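Local coordinates for protein carbonic anhydrase (Unidentified, PDB 3R1W) that probably catalyses the reversible hydration of carbon dioxide to bicarbonate, as a trimeric gamma-class carbonic anhydrase built on a left-handed beta-helix, at residues B[174-177]-B[178-182]; B[80-83]-B[84-88]. All blocks are in the same frame, centred on the assembly; numbering follows the deposited sequence.

Contact 1: residues B[174-177]-B[178-182]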
# COMPACT_ATOMS: atom_id res chain seq x y z
N ASN B 174 0.50 -23.02 -7.10
CA ASN B 174 1.63 -22.81 -6.20
C ASN B 174 1.19 -22.04 -4.96
O ASN B 174 1.66 -22.31 -3.86
CB ASN B 174 2.76 -22.06 -6.89
CG ASN B 174 3.96 -21.86 -5.98
OD1 ASN B 174 4.56 -22.83 -5.51
ND2 ASN B 174 4.31 -20.61 -5.72
N TYR B 175 0.28 -21.09 -5.14
CA TYR B 175 -0.22 -20.32 -3.99
C TYR B 175 -1.17 -21.12 -3.10
O TYR B 175 -1.24 -20.90 -1.89
CB TYR B 175 -0.81 -18.96 -4.40
CG TYR B 175 0.13 -17.83 -4.02
CD1 TYR B 175 -0.11 -17.06 -2.89
CD2 TYR B 175 1.28 -17.58 -4.76
CE1 TYR B 175 0.76 -16.04 -2.52
CE2 TYR B 175 2.16 -16.57 -4.40
CZ TYR B 175 1.90 -15.81 -3.27
OH TYR B 175 2.75 -14.80 -2.90
N VAL B 176 -1.89 -22.07 -3.69
CA VAL B 176 -2.69 -23.01 -2.89
C VAL B 176 -1.78 -23.84 -1.99
O VAL B 176 -2.04 -24.01 -0.79
CB VAL B 176 -3.57 -23.92 -3.78
CG1 VAL B 176 -4.17 -25.07 -2.96
CG2 VAL B 176 -4.68 -23.10 -4.45
N ARG B 177 -0.70 -24.37 -2.56
CA ARG B 177 0.26 -25.12 -1.76
C ARG B 177 0.91 -24.25 -0.68
O ARG B 177 1.13 -24.72 0.43
CB ARG B 177 1.33 -25.79 -2.64
CG ARG B 177 0.79 -26.95 -3.47
CD ARG B 177 1.93 -27.74 -4.12
NE ARG B 177 2.76 -26.89 -4.97
CZ ARG B 177 2.48 -26.62 -6.24
NH1 ARG B 177 1.39 -27.12 -6.80
NH2 ARG B 177 3.29 -25.84 -6.95
N LEU B 178 1.21 -23.00 -1.02
CA LEU B 178 1.87 -22.09 -0.08
C LEU B 178 0.92 -21.77 1.07
O LEU B 178 1.30 -21.76 2.24
CB LEU B 178 2.26 -20.79 -0.79
CG LEU B 178 3.01 -19.79 0.09
CD1 LEU B 178 4.29 -20.43 0.66
CD2 LEU B 178 3.32 -18.52 -0.71
N LYS B 179 -0.34 -21.50 0.75
CA LYS B 179 -1.30 -21.22 1.81
C LYS B 179 -1.54 -22.43 2.74
O LYS B 179 -1.82 -22.23 3.91
CB LYS B 179 -2.62 -20.63 1.29
CG LYS B 179 -3.44 -21.54 0.41
CD LYS B 179 -4.48 -22.32 1.19
CE LYS B 179 -5.24 -23.27 0.25
NZ LYS B 179 -5.94 -24.40 0.92
N ASP B 180 -1.42 -23.66 2.24
CA ASP B 180 -1.53 -24.78 3.14
C ASP B 180 -0.39 -24.77 4.16
O ASP B 180 -0.57 -25.17 5.30
CB ASP B 180 -1.58 -26.10 2.36
CG ASP B 180 -2.92 -26.31 1.66
OD1 ASP B 180 -3.93 -25.75 2.13
OD2 ASP B 180 -2.97 -27.05 0.65
N LYS B 181 0.79 -24.32 3.74
CA LYS B 181 1.92 -24.24 4.66
C LYS B 181 1.69 -23.16 5.71
O LYS B 181 1.99 -23.35 6.88
CB LYS B 181 3.23 -23.97 3.91
CG LYS B 181 3.61 -25.06 2.92
CD LYS B 181 4.94 -24.73 2.25
CE LYS B 181 5.43 -25.86 1.37
NZ LYS B 181 6.73 -25.52 0.74
N HIS B 182 1.17 -22.02 5.27
CA HIS B 182 0.86 -20.94 6.20
C HIS B 182 -0.25 -21.35 7.18
O HIS B 182 -0.21 -20.99 8.36
CB HIS B 182 0.49 -19.67 5.43
CG HIS B 182 1.68 -18.86 4.99
ND1 HIS B 182 2.56 -19.28 4.02
CD2 HIS B 182 2.12 -17.65 5.41
CE1 HIS B 182 3.50 -18.36 3.85
NE2 HIS B 182 3.25 -17.36 4.68

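Contact 2: residues B[80-83]-B[84-88]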
# COMPACT_ATOMS: atom_id res chain seq x y z
N ASP B 80 -26.99 8.48 -6.81
CA ASP B 80 -27.22 9.28 -8.01
C ASP B 80 -25.91 9.52 -8.77
O ASP B 80 -25.93 9.83 -9.97
CB ASP B 80 -27.89 10.61 -7.67
CG ASP B 80 -29.36 10.45 -7.31
OD1 ASP B 80 -29.99 9.50 -7.82
OD2 ASP B 80 -29.87 11.28 -6.53
N TYR B 81 -24.79 9.40 -8.08
CA TYR B 81 -23.48 9.57 -8.70
C TYR B 81 -23.05 8.27 -9.38
O TYR B 81 -22.27 8.29 -10.35
CB TYR B 81 -22.44 10.01 -7.67
CG TYR B 81 -22.75 11.36 -7.07
CD1 TYR B 81 -23.54 11.47 -5.94
CD2 TYR B 81 -22.27 12.53 -7.66
CE1 TYR B 81 -23.84 12.71 -5.38
CE2 TYR B 81 -22.56 13.77 -7.12
CZ TYR B 81 -23.34 13.86 -5.98
OH TYR B 81 -23.63 15.09 -5.44
N ASN B 82 -23.56 7.15 -8.89
CA ASN B 82 -23.27 5.82 -9.45
C ASN B 82 -24.49 4.90 -9.35
O ASN B 82 -24.56 4.04 -8.47
CB ASN B 82 -22.07 5.18 -8.75
CG ASN B 82 -20.79 5.98 -8.92
OD1 ASN B 82 -20.17 5.96 -9.98
ND2 ASN B 82 -20.37 6.67 -7.85
N PRO B 83 -25.47 5.07 -10.24
CA PRO B 83 -26.70 4.28 -10.17
C PRO B 83 -26.43 2.79 -10.07
O PRO B 83 -25.74 2.24 -10.93
CB PRO B 83 -27.40 4.62 -11.49
CG PRO B 83 -26.94 6.00 -11.80
CD PRO B 83 -25.51 6.08 -11.32
N GLY B 84 -26.95 2.15 -9.02
CA GLY B 84 -26.78 0.72 -8.82
C GLY B 84 -25.46 0.34 -8.16
O GLY B 84 -25.28 -0.81 -7.75
N GLY B 85 -24.53 1.29 -8.06
CA GLY B 85 -23.22 1.03 -7.50
C GLY B 85 -22.38 0.06 -8.33
O GLY B 85 -22.76 -0.29 -9.45
N TYR B 86 -21.25 -0.36 -7.78
CA TYR B 86 -20.36 -1.31 -8.44
C TYR B 86 -19.88 -2.34 -7.42
O TYR B 86 -19.15 -2.00 -6.48
CB TYR B 86 -19.14 -0.60 -9.04
CG TYR B 86 -19.46 0.29 -10.21
CD1 TYR B 86 -19.63 -0.23 -11.49
CD2 TYR B 86 -19.59 1.67 -10.05
CE1 TYR B 86 -19.92 0.58 -12.57
CE2 TYR B 86 -19.87 2.49 -11.13
CZ TYR B 86 -20.04 1.94 -12.38
OH TYR B 86 -20.33 2.76 -13.46
N PRO B 87 -20.32 -3.59 -7.58
CA PRO B 87 -19.82 -4.66 -6.71
C PRO B 87 -18.48 -5.14 -7.23
O PRO B 87 -18.02 -4.64 -8.26
CB PRO B 87 -20.87 -5.75 -6.89
CG PRO B 87 -21.31 -5.57 -8.32
CD PRO B 87 -21.29 -4.10 -8.57
N LEU B 88 -17.87 -6.09 -6.53
CA LEU B 88 -16.58 -6.63 -6.94
C LEU B 88 -16.72 -8.13 -7.14
O LEU B 88 -17.04 -8.87 -6.20
CB LEU B 88 -15.53 -6.33 -5.86
CG LEU B 88 -14.12 -6.87 -6.07
CD1 LEU B 88 -13.54 -6.37 -7.37
CD2 LEU B 88 -13.26 -6.44 -4.88
O HOH W 1 -23.09 2.21 -11.39

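Contact 1: residues B[174-177]-B[178-182]
Two successive turns of the C-terminal helix 162-184, which packs alongside the left-handed beta-helix, meet here through Y175 and L178 on one flank and V176 and K179 on another. L178 lays its CD2 methyl over one face of the Y175 ring, a CH-pi contact with CD2 4.1 Å from the centroid of that ring and only 16° off its normal. The two side chains run side by side; with L178 CG anti to the backbone N (chi1 -178°), the leucine sets CD2 over the ring. Beyond the ring, Y175 OH is hydrogen-bonded to R53 of the second subunit, so this leucine-backed tyrosine belongs to a subunit interface; W47 of the same chain meets both Y175 and L178.

K179 takes the unusual course. Its chi1 of 65° sets CG between backbone N and carbonyl carbon, and the chain then bends to pass beside V176, where CG lies 3.1 Å from V176 O and CE 3.8 Å from V176 CG1. The ammonium ends near D180, with NZ 2.7 Å from D180 OD1 in a salt bridge on the syn side of the carboxylate but out of its plane. NZ also forms a salt bridge with D43 and a hydrogen bond to R25 O, tying the helix to the beta-helix coils. A methionine in place of K179 would probably leave both D180 and D43 without their shared cation and weaken that tie.

Main-chain i to i+4 bonds hold the turns in step, K179 N to Y175 O being 2.9 Å. One carbonyl does double duty: L178 O accepts H182 N and also H182 ND1, which stands 3.3 Å from L178 O and well above its carbonyl plane.

Contact 2: residues B[80-83]-B[84-88]
N82 and Y86 turn their side chains across one another at about a right angle, the amide oxygen of N82 coming up to the rim of the Y86 ring. N82 OD1 sits at the edge of that ring, in its plane, 3.7 Å from Y86 CE2, and the amide and ring planes are inclined by 68°. The carbonyl oxygen thus meets the polarised C-H rim of the tyrosine instead of its electron-rich face. Both residues carry CG anti to their own carbonyl carbon (chi1 -62° in N82 and -68° in Y86), which brings N82 OD1 and the Y86 ring together across the turn.

That turn is a type II beta turn from N82 to G85, in the long loop joining strands 72-74 and 88-90 of the beta-helix. It is closed by G85 N donating to N82 O at 2.8 Å. P83 and G84 occupy its corners: the proline ring fits the negative phi of the first, while G84 takes a positive phi, where a beta carbon would run into P83 O. G85 also has positive phi, carrying the chain out of the turn toward Y86.

One water links P83 O and G85 O, donating to P83 O at 2.7 Å and to G85 O at 3.2 Å. The same water oxygen lies 3.1 Å above one face of the Y86 ring, displaced toward its rim. Next door, Y81 packs against Y170 and F167 of the third subunit, placing the loop beside that interface.

The turn bond, the water and a hydrogen bond from H57 NE2 to G84 O hold the backbone, which is also bonded from Y86 to T76. N82 and Y86 add at most a weak electrostatic attraction, so how they lie together probably follows largely from the main chain.

Contact 2 comes first along the chain, in the loop between strands 72-74 and 88-90, and contact 1 follows on helix 162-184, after the strands of the beta-helix are complete. Their centres are 35 Å apart, with nearest atoms about 17 Å apart, on opposite sides of the chain's centre. The beta-helix lies between them, with the helix packed along it and the loop projecting from it. Residues at contact 1 meet the second subunit, those at contact 2 the third. In both, a helix 162-184 meets the region after strand 72-74 of a neighbour, so the two contacts probably represent complementary sides of an interface repeated round the trimer.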